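Local coordinates for protein xylan esterase, putative, AXE2C (Cellvibrio japonicus, PDB 2WAA) that removes acetyl groups from acetylated xylan and glucomannan, helping to degrade plant cell wall polysaccharides, at residues A[50-61]-A[79-90]. Sequence-based numbering, arbitrary orientation. Where two conformers were deposited one is given.
Sequences SRLTAEMQSSNG and LDAQQQTVELFH
L52, A54 and M56 of strand 51-58 turn to the same face as V86 and F89 of antiparallel strand 84-90, and there the packing is tight. CE2 of the F89 ring touches CB of L52 at 3.5 Å, and CD2 of L52 meets CD1 of L88 at 3.8 Å. L88 joins this face through a classic beta bulge: L88 and F89 both lie opposite L52, so two leucines and a phenylalanine fill the core against V99 of strand 94-103 in the second sheet. The small CB of A54 lies against L88 CD1 (4.1 Å), while flexible M56 bends its tail so that CE reaches L79 CD1.

The other face is more polar and, around T85, E87 and H90, more exposed, though T53 is buried there, its CG2 against the R51 guanidinium face. R51, extended from CG to NE, lays CD over the H90 ring and grips E87 OE1 side-on, NE at 2.8 Å and NH2 at 2.9 Å, guanidinium and carboxylate planes nearly perpendicular (87°). E55, bent at chi2 (-54°), curls back: its OE2 accepts from T85 OG1 at 2.8 Å through the syn lone pair, its OE1 from Q83 NE2 at 3.0 Å, and Q83 OE1 bonds K115 NZ. Apolar inside, outside joined by one salt bridge and neutral donors to a carboxylate, the pair is consistent with a beta-sandwich in the CE2 N-terminal region.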
loop_
_atom_site.group_PDB
_atom_site.type_symbol
_atom_site.label_atom_id
_atom_site.label_comp_id
_atom_site.label_asym_id
_atom_site.label_seq_id
_atom_site.Cartn_x
_atom_site.Cartn_y
_atom_site.Cartn_z
ATOM N N SER A 50 -8.307 27.070 -12.277
ATOM C CA SER A 50 -7.253 27.122 -13.283
ATOM C C SER A 50 -5.880 26.662 -12.764
ATOM O O SER A 50 -5.002 26.395 -13.567
ATOM C CB SER A 50 -7.134 28.566 -13.829
ATOM O OG SER A 50 -6.713 29.479 -12.776
ATOM N N ARG A 51 -5.680 26.624 -11.444
ATOM C CA ARG A 51 -4.386 26.214 -10.909
ATOM C C ARG A 51 -4.594 25.603 -9.531
ATOM O O ARG A 51 -5.470 26.051 -8.743
ATOM C CB ARG A 51 -3.394 27.410 -10.811
ATOM C CG ARG A 51 -1.968 27.002 -10.456
ATOM C CD ARG A 51 -0.964 28.196 -10.517
ATOM N NE ARG A 51 0.400 27.693 -10.439
ATOM C CZ ARG A 51 1.276 28.061 -9.512
ATOM N NH1 ARG A 51 0.948 28.979 -8.614
ATOM N NH2 ARG A 51 2.487 27.513 -9.479
ATOM N N LEU A 52 -3.826 24.553 -9.246
ATOM C CA LEU A 52 -3.868 23.922 -7.920
ATOM C C LEU A 52 -2.446 23.586 -7.496
ATOM O O LEU A 52 -1.659 23.005 -8.278
ATOM C CB LEU A 52 -4.756 22.676 -7.936
ATOM C CG LEU A 52 -4.971 21.985 -6.567
ATOM C CD1 LEU A 52 -5.864 22.844 -5.634
ATOM C CD2 LEU A 52 -5.618 20.588 -6.816
ATOM N N THR A 53 -2.071 24.016 -6.282
ATOM C CA THR A 53 -0.748 23.727 -5.742
ATOM C C THR A 53 -0.904 23.057 -4.382
ATOM O O THR A 53 -1.923 23.216 -3.712
ATOM C CB THR A 53 0.194 24.982 -5.577
ATOM O OG1 THR A 53 -0.354 25.866 -4.578
ATOM C CG2 THR A 53 0.353 25.734 -6.905
ATOM N N ALA A 54 0.133 22.339 -3.977
ATOM C CA ALA A 54 0.161 21.709 -2.659
ATOM C C ALA A 54 1.471 22.025 -1.951
ATOM O O ALA A 54 2.525 22.063 -2.588
ATOM C CB ALA A 54 0.060 20.228 -2.850
ATOM N N GLU A 55 1.409 22.200 -0.633
ATOM C CA GLU A 55 2.628 22.337 0.167
ATOM C C GLU A 55 3.005 20.930 0.665
ATOM O O GLU A 55 2.212 20.310 1.416
ATOM C CB GLU A 55 2.361 23.245 1.361
ATOM C CG GLU A 55 2.091 24.702 0.925
ATOM C CD GLU A 55 3.198 25.256 0.058
ATOM O OE1 GLU A 55 4.372 25.139 0.453
ATOM O OE2 GLU A 55 2.893 25.865 -0.990
ATOM N N MET A 56 4.156 20.427 0.253
ATOM C CA MET A 56 4.542 19.071 0.616
ATOM C C MET A 56 5.979 19.027 1.079
ATOM O O MET A 56 6.741 19.960 0.858
ATOM C CB MET A 56 4.367 18.113 -0.578
ATOM C CG MET A 56 2.982 18.225 -1.191
ATOM S SD MET A 56 2.675 16.931 -2.402
ATOM C CE MET A 56 2.402 15.524 -1.308
ATOM N N GLN A 57 6.341 17.924 1.737
ATOM C CA GLN A 57 7.719 17.716 2.220
ATOM C C GLN A 57 7.863 16.219 2.480
ATOM O O GLN A 57 6.848 15.565 2.765
ATOM C CB GLN A 57 7.970 18.536 3.502
ATOM C CG GLN A 57 7.021 18.270 4.642
ATOM C CD GLN A 57 7.351 19.066 5.958
ATOM O OE1 GLN A 57 8.253 19.908 6.010
ATOM N NE2 GLN A 57 6.597 18.783 7.005
ATOM N N SER A 58 9.080 15.679 2.441
ATOM C CA SER A 58 9.290 14.296 2.879
ATOM C C SER A 58 10.356 14.308 3.989
ATOM O O SER A 58 11.086 15.301 4.126
ATOM C CB SER A 58 9.712 13.401 1.726
ATOM O OG SER A 58 11.044 13.691 1.331
ATOM N N SER A 59 10.445 13.264 4.797
ATOM C CA SER A 59 11.325 13.356 5.955
ATOM C C SER A 59 12.787 13.287 5.593
ATOM O O SER A 59 13.623 13.882 6.313
ATOM C CB SER A 59 11.019 12.269 6.974
ATOM O OG SER A 59 11.072 11.033 6.313
ATOM N N ASN A 60 13.118 12.564 4.519
ATOM C CA ASN A 60 14.525 12.356 4.139
ATOM C C ASN A 60 14.854 12.791 2.728
ATOM O O ASN A 60 15.946 12.470 2.233
ATOM C CB ASN A 60 14.911 10.859 4.196
ATOM C CG ASN A 60 14.685 10.244 5.537
ATOM O OD1 ASN A 60 15.055 10.806 6.586
ATOM N ND2 ASN A 60 14.090 9.050 5.529
ATOM N N GLY A 61 13.906 13.422 2.039
ATOM C CA GLY A 61 14.129 13.882 0.690
ATOM C C GLY A 61 14.324 12.729 -0.279
ATOM O O GLY A 61 14.947 12.878 -1.336
ATOM N N LEU A 79 10.148 14.255 -3.621
ATOM C CA LEU A 79 9.907 15.403 -2.735
ATOM C C LEU A 79 11.133 15.720 -1.868
ATOM O O LEU A 79 11.668 14.852 -1.172
ATOM C CB LEU A 79 8.696 15.082 -1.814
ATOM C CG LEU A 79 7.338 14.941 -2.526
ATOM C CD1 LEU A 79 6.311 14.564 -1.482
ATOM C CD2 LEU A 79 6.957 16.301 -3.204
ATOM N N ASP A 80 11.528 16.984 -1.866
ATOM C CA ASP A 80 12.626 17.469 -1.021
ATOM C C ASP A 80 12.277 17.375 0.453
ATOM O O ASP A 80 11.114 17.392 0.823
ATOM C CB ASP A 80 12.839 18.941 -1.361
ATOM C CG ASP A 80 14.237 19.442 -1.018
ATOM O OD1 ASP A 80 15.117 19.350 -1.916
ATOM O OD2 ASP A 80 14.425 19.975 0.105
ATOM N N ALA A 81 13.308 17.304 1.302
ATOM C CA ALA A 81 13.091 17.318 2.725
ATOM C C ALA A 81 12.564 18.681 3.230
ATOM O O ALA A 81 11.952 18.760 4.278
ATOM C CB ALA A 81 14.407 16.926 3.457
ATOM N N GLN A 82 12.771 19.752 2.478
ATOM C CA GLN A 82 12.241 21.061 2.892
ATOM C C GLN A 82 10.821 21.198 2.327
ATOM O O GLN A 82 10.552 20.681 1.259
ATOM C CB GLN A 82 13.066 22.211 2.273
ATOM C CG GLN A 82 14.606 22.234 2.469
ATOM C CD GLN A 82 15.292 23.133 1.418
ATOM O OE1 GLN A 82 14.883 24.284 1.200
ATOM N NE2 GLN A 82 16.309 22.592 0.737
ATOM N N GLN A 83 9.952 21.940 3.005
ATOM C CA GLN A 83 8.644 22.248 2.453
ATOM C C GLN A 83 8.812 22.898 1.080
ATOM O O GLN A 83 9.676 23.769 0.890
ATOM C CB GLN A 83 7.886 23.203 3.388
ATOM C CG GLN A 83 6.414 23.345 3.001
ATOM C CD GLN A 83 5.669 24.291 3.933
ATOM O OE1 GLN A 83 5.923 24.304 5.130
ATOM N NE2 GLN A 83 4.732 25.088 3.381
ATOM N N GLN A 84 7.977 22.498 0.124
ATOM C CA GLN A 84 8.020 23.047 -1.241
ATOM C C GLN A 84 6.596 23.153 -1.778
ATOM O O GLN A 84 5.742 22.312 -1.497
ATOM C CB GLN A 84 8.845 22.085 -2.143
ATOM C CG GLN A 84 8.157 20.702 -2.360
ATOM C CD GLN A 84 9.103 19.502 -2.077
ATOM O OE1 GLN A 84 9.784 18.980 -2.995
ATOM N NE2 GLN A 84 9.153 19.072 -0.789
ATOM N N THR A 85 6.333 24.215 -2.532
ATOM C CA THR A 85 5.098 24.319 -3.267
ATOM C C THR A 85 5.182 23.418 -4.503
ATOM O O THR A 85 6.056 23.613 -5.360
ATOM C CB THR A 85 4.891 25.744 -3.760
ATOM O OG1 THR A 85 4.971 26.630 -2.640
ATOM C CG2 THR A 85 3.510 25.855 -4.460
ATOM N N VAL A 86 4.281 22.455 -4.586
ATOM C CA VAL A 86 4.210 21.537 -5.716
ATOM C C VAL A 86 3.032 21.922 -6.589
ATOM O O VAL A 86 1.899 21.914 -6.143
ATOM C CB VAL A 86 4.030 20.069 -5.232
ATOM C CG1 VAL A 86 3.929 19.074 -6.429
ATOM C CG2 VAL A 86 5.186 19.668 -4.294
ATOM N N GLU A 87 3.301 22.270 -7.836
ATOM C CA GLU A 87 2.205 22.591 -8.756
ATOM C C GLU A 87 1.572 21.295 -9.240
ATOM O O GLU A 87 2.283 20.417 -9.753
ATOM C CB GLU A 87 2.734 23.355 -9.981
ATOM C CG GLU A 87 1.559 23.818 -10.887
ATOM C CD GLU A 87 2.059 24.692 -12.041
ATOM O OE1 GLU A 87 2.113 25.919 -11.849
ATOM O OE2 GLU A 87 2.395 24.144 -13.099
ATOM N N LEU A 88 0.265 21.148 -9.040
ATOM C CA LEU A 88 -0.424 19.939 -9.447
ATOM C C LEU A 88 -0.978 20.128 -10.846
ATOM O O LEU A 88 -0.808 19.254 -11.696
ATOM C CB LEU A 88 -1.551 19.596 -8.443
ATOM C CG LEU A 88 -1.052 19.317 -6.992
ATOM C CD1 LEU A 88 -2.233 19.128 -6.048
ATOM C CD2 LEU A 88 -0.064 18.147 -6.915
ATOM N N PHE A 89 -1.602 21.267 -11.113
ATOM C CA PHE A 89 -1.974 21.592 -12.499
ATOM C C PHE A 89 -2.055 23.100 -12.672
ATOM O O PHE A 89 -2.138 23.839 -11.696
ATOM C CB PHE A 89 -3.300 20.898 -12.920
ATOM C CG PHE A 89 -4.555 21.548 -12.376
ATOM C CD1 PHE A 89 -5.106 22.691 -12.957
ATOM C CD2 PHE A 89 -5.235 20.956 -11.322
ATOM C CE1 PHE A 89 -6.328 23.257 -12.461
ATOM C CE2 PHE A 89 -6.417 21.491 -10.822
ATOM C CZ PHE A 89 -6.975 22.648 -11.396
ATOM N N HIS A 90 -2.001 23.537 -13.915
ATOM C CA HIS A 90 -2.164 24.918 -14.241
ATOM C C HIS A 90 -2.606 25.009 -15.707
ATOM O O HIS A 90 -1.925 24.446 -16.587
ATOM C CB HIS A 90 -0.805 25.615 -14.107
ATOM C CG HIS A 90 -0.888 27.082 -14.361
ATOM N ND1 HIS A 90 0.206 27.855 -14.690
ATOM C CD2 HIS A 90 -1.957 27.913 -14.366
ATOM C CE1 HIS A 90 -0.181 29.110 -14.852
ATOM N NE2 HIS A 90 -1.489 29.172 -14.662
HETATM O O HOH W 1 11.702 17.179 6.302
#